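Local coordinates for protein glutathione S-transferase (Pseudomonas protegens, PDB 4IKH) that probably conjugates glutathione to electrophilic substrates and binds two glutathione molecules, at residues 179-184 with 221-226; 174-177 with 183-186. All blocks are in the same frame, centred on the assembly; numbering follows the deposited sequence.

Interaction 1 (179-184 with 221-226); sequences ERYTIA and VARPAV
Y181 and R223 carry this contact across two backbones that stay well apart: their CA atoms are 11.1 Å from each other, the shortest such separation between 179-184 and 221-226, and no hydrogen bond joins the segments. Both lie at helix starts: R223 at the N-cap of 224-229, Y181 in the loop one residue ahead of T182, the N-cap of 183-196. T182 OG1 accepts from A184 N at 3.3 Å.

The gap is spanned by a stacked cation-pi pair. The guanidinium of R223 lies over one face of the Y181 ring, with planes only 23° apart and R223 CZ 3.8 Å from the ring centroid. It is displaced toward the CD2-CE2 edge of the ring, with R223 NE nearest the hydroxyl end, 3.4 Å from Y181 CZ, while R223 NH2 projects past that edge, 3.5 Å from Y181 CE2. Behind the charged group, R223 CD adds a CH-pi contact to the same face, 4.1 Å from the centroid. A bend in the arginine chain (chi3 60°) turns the guanidinium flat against the ring, and the ring reaches it because Y181 CG is held opposite the backbone N (chi1 174°). At the far end of the tyrosine, OH meets V226 CG2 at 3.8 Å, a van der Waals touch from the first turn of helix 224-229.

The polar ends converge on E42 of helix 31-43: its carboxylate OE2 forms a salt bridge with R223 NE and a weak hydrogen bond with Y181 OH. V226 also packs on I38 and E42, and F220 of helix 211-220 touches both Y181 and V226. The stack thus lies where the starts of helices 183-196 and 224-229, in the all-helical part of the fold, meet helix 31-43 of the thioredoxin-like part.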
# COMPACT_ATOMS: atom_id res chain seq x y z
N GLU A 179 22.47 0.61 -4.92
CA GLU A 179 23.33 1.78 -4.92
C GLU A 179 22.56 3.11 -4.88
O GLU A 179 23.00 4.07 -4.26
CB GLU A 179 24.28 1.72 -6.12
CG GLU A 179 24.98 0.36 -6.23
CD GLU A 179 26.45 0.47 -6.58
OE1 GLU A 179 26.77 0.67 -7.77
OE2 GLU A 179 27.29 0.35 -5.66
N ARG A 180 21.39 3.13 -5.52
CA ARG A 180 20.60 4.35 -5.63
C ARG A 180 19.62 4.54 -4.48
O ARG A 180 18.87 3.62 -4.13
CB ARG A 180 19.82 4.34 -6.95
CG ARG A 180 20.70 4.29 -8.18
CD ARG A 180 20.56 5.55 -9.02
NE ARG A 180 21.79 5.85 -9.75
CZ ARG A 180 21.87 6.75 -10.72
NH1 ARG A 180 20.80 7.44 -11.09
NH2 ARG A 180 23.04 6.96 -11.33
N TYR A 181 19.63 5.74 -3.91
CA TYR A 181 18.64 6.18 -2.92
C TYR A 181 17.31 6.46 -3.62
O TYR A 181 17.27 7.26 -4.56
CB TYR A 181 19.18 7.46 -2.28
CG TYR A 181 18.28 8.21 -1.31
CD1 TYR A 181 17.93 7.66 -0.08
CD2 TYR A 181 17.87 9.50 -1.60
CE1 TYR A 181 17.15 8.38 0.82
CE2 TYR A 181 17.09 10.22 -0.71
CZ TYR A 181 16.73 9.66 0.50
OH TYR A 181 15.97 10.39 1.38
N THR A 182 16.21 5.83 -3.19
CA THR A 182 14.94 5.99 -3.92
C THR A 182 13.74 6.33 -3.04
O THR A 182 13.87 6.42 -1.81
CB THR A 182 14.59 4.72 -4.75
OG1 THR A 182 14.30 3.63 -3.86
CG2 THR A 182 15.72 4.33 -5.69
N ILE A 183 12.57 6.52 -3.65
CA ILE A 183 11.35 6.74 -2.87
C ILE A 183 11.06 5.59 -1.90
O ILE A 183 10.39 5.78 -0.90
CB ILE A 183 10.08 7.02 -3.75
CG1 ILE A 183 9.87 5.94 -4.83
CG2 ILE A 183 10.15 8.40 -4.38
CD1 ILE A 183 8.49 6.09 -5.55
N ALA A 184 11.57 4.40 -2.20
CA ALA A 184 11.40 3.26 -1.28
C ALA A 184 12.03 3.54 0.09
O ALA A 184 11.46 3.18 1.13
CB ALA A 184 11.97 1.99 -1.89
N VAL A 221 18.79 9.39 8.36
CA VAL A 221 18.58 10.55 9.22
C VAL A 221 19.78 11.50 9.25
O VAL A 221 19.72 12.56 9.88
CB VAL A 221 18.25 10.14 10.66
CG1 VAL A 221 17.18 9.08 10.68
CG2 VAL A 221 19.51 9.65 11.39
N ALA A 222 20.87 11.14 8.59
CA ALA A 222 22.04 12.02 8.53
C ALA A 222 22.03 12.83 7.23
O ALA A 222 22.93 13.63 6.98
CB ALA A 222 23.33 11.22 8.66
N ARG A 223 21.02 12.61 6.40
CA ARG A 223 20.80 13.44 5.22
C ARG A 223 20.10 14.72 5.67
O ARG A 223 19.06 14.66 6.31
CB ARG A 223 19.92 12.72 4.19
CG ARG A 223 20.48 11.39 3.68
CD ARG A 223 19.55 10.75 2.66
NE ARG A 223 19.34 11.60 1.49
CZ ARG A 223 20.09 11.57 0.40
NH1 ARG A 223 21.13 10.75 0.32
NH2 ARG A 223 19.83 12.38 -0.62
N PRO A 224 20.69 15.88 5.34
CA PRO A 224 20.13 17.18 5.74
C PRO A 224 18.67 17.38 5.32
O PRO A 224 17.87 17.83 6.14
CB PRO A 224 21.04 18.18 5.01
CG PRO A 224 22.35 17.47 4.90
CD PRO A 224 21.99 16.02 4.66
N ALA A 225 18.32 17.04 4.08
CA ALA A 225 16.94 17.12 3.60
C ALA A 225 16.00 16.35 4.52
O ALA A 225 14.94 16.85 4.92
CB ALA A 225 16.84 16.60 2.18
N VAL A 226 16.40 15.13 4.85
CA VAL A 226 15.67 14.30 5.81
C VAL A 226 15.54 15.01 7.16
O VAL A 226 14.45 15.05 7.75
CB VAL A 226 16.36 12.94 5.99
CG1 VAL A 226 15.66 12.12 7.05
CG2 VAL A 226 16.39 12.19 4.66

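Interaction 2 (174-177 with 183-186); sequences EWIM and IADI
D185 reaches from the first turn of helix 183-196 back to W175 and I176. Its CB lies 4.1 Å from W175 CE3, at the benzo end of the indole. From there chi1 of -55° puts CG beside the helix backbone N and directs the carboxylate at 174-177, the carboxylate and indole planes 61° apart. OD1 comes to the indole edge, near the ring plane, and accepts from I176 N at 3.0 Å; the N-H...O angle of 170° makes this a nearly straight bond, and it uses the syn lone pair. The same oxygen sits 3.2 Å from I176 CG1.

OD2 lies beside W175 CB at 3.5 Å and accepts from T182 N. T182 and D185 sit in the N-cap and N3 positions of the capping box known at this helix start in glutathione transferases; D185 OD2 makes its half, while T182 OG1 takes A184 N instead of D185 N. A water at 2.6 Å donates to OD2 and accepts from M177 N, also at 2.6 Å, M177 being a selenomethionine in the crystal. With an alanine here, the backbone N-H groups of I176 and T182 would probably lose their carboxylate acceptor and the water its tie to the helix. Alongside, I176 CG2 packs on A184 CB at 4.0 Å, and I176 also touches W120 of helix 111-140, T188 and F189.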
# COMPACT_ATOMS: atom_id res chain seq x y z
N GLU A 174 23.72 -0.39 -0.25
CA GLU A 174 23.70 0.96 0.30
C GLU A 174 22.30 1.40 0.73
O GLU A 174 22.12 1.99 1.80
CB GLU A 174 24.24 1.94 -0.73
CG GLU A 174 25.69 1.67 -1.09
CD GLU A 174 26.29 2.83 -1.85
OE1 GLU A 174 26.05 3.98 -1.43
OE2 GLU A 174 26.99 2.59 -2.86
N TRP A 175 21.31 1.13 -0.13
CA TRP A 175 19.91 1.47 0.13
C TRP A 175 19.04 0.32 -0.35
O TRP A 175 19.54 -0.66 -0.89
CB TRP A 175 19.51 2.74 -0.63
CG TRP A 175 20.35 3.95 -0.32
CD1 TRP A 175 21.38 4.45 -1.07
CD2 TRP A 175 20.21 4.82 0.80
NE1 TRP A 175 21.90 5.57 -0.46
CE2 TRP A 175 21.20 5.82 0.69
CE3 TRP A 175 19.34 4.85 1.90
CZ2 TRP A 175 21.35 6.84 1.63
CZ3 TRP A 175 19.49 5.86 2.84
CH2 TRP A 175 20.48 6.84 2.70
N ILE A 176 17.72 0.45 -0.18
CA ILE A 176 16.79 -0.59 -0.61
C ILE A 176 17.01 -1.04 -2.06
O ILE A 176 17.03 -2.24 -2.33
CB ILE A 176 15.32 -0.15 -0.38
CG1 ILE A 176 15.05 -0.03 1.13
CG2 ILE A 176 14.36 -1.13 -1.05
CD1 ILE A 176 13.72 0.64 1.52
N MSE A 177 17.17 -0.09 -2.98
CA MSE A 177 17.43 -0.44 -4.37
C MSE A 177 18.93 -0.57 -4.69
O MSE A 177 19.38 -0.31 -5.82
CB MSE A 177 16.78 0.57 -5.32
CG MSE A 177 15.24 0.47 -5.32
SE MSE A 177 14.69 -1.37 -5.72
CE MSE A 177 15.66 -1.58 -7.41
N ILE A 183 12.57 6.52 -3.65
CA ILE A 183 11.35 6.74 -2.87
C ILE A 183 11.06 5.59 -1.90
O ILE A 183 10.39 5.78 -0.90
CB ILE A 183 10.08 7.02 -3.75
CG1 ILE A 183 9.87 5.94 -4.83
CG2 ILE A 183 10.15 8.40 -4.38
CD1 ILE A 183 8.49 6.09 -5.55
N ALA A 184 11.57 4.40 -2.20
CA ALA A 184 11.40 3.26 -1.28
C ALA A 184 12.03 3.54 0.09
O ALA A 184 11.46 3.18 1.13
CB ALA A 184 11.97 1.99 -1.89
N ASP A 185 13.22 4.16 0.09
CA ASP A 185 13.86 4.50 1.36
C ASP A 185 13.07 5.58 2.08
O ASP A 185 12.85 5.50 3.29
CB ASP A 185 15.30 4.98 1.11
CG ASP A 185 16.09 3.97 0.32
OD1 ASP A 185 16.37 2.89 0.88
OD2 ASP A 185 16.40 4.23 -0.86
N ILE A 186 12.63 6.57 1.32
CA ILE A 186 11.89 7.70 1.87
C ILE A 186 10.58 7.24 2.51
O ILE A 186 10.13 7.81 3.51
CB ILE A 186 11.62 8.75 0.77
CG1 ILE A 186 12.95 9.32 0.28
CG2 ILE A 186 10.72 9.86 1.27
CD1 ILE A 186 12.81 10.36 -0.82
O HOH W 1 16.72 2.48 -2.76

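Overall arrangement
Interactions 1 and 2 have centres 7 Å apart and share I183 and A184 at the start of helix 183-196. Y181 connects them: its OH lies 3.4 Å from I186 CG1, and with T182 as N-cap this pairing of flanking residues fits a hydrophobic staple, beside the capping-box arrangement of T182 and D185. Its backbone N is also 3.6 Å from W175 CD1, and the two rings meet at about 60°. T182 OG1 packs against M177 CG at 3.6 Å. Neither contact lies in the glutathione site: the A184 side chain is about 12 Å from that of S92, a glutathione-binding residue, and about 14 Å from a bound glutathione.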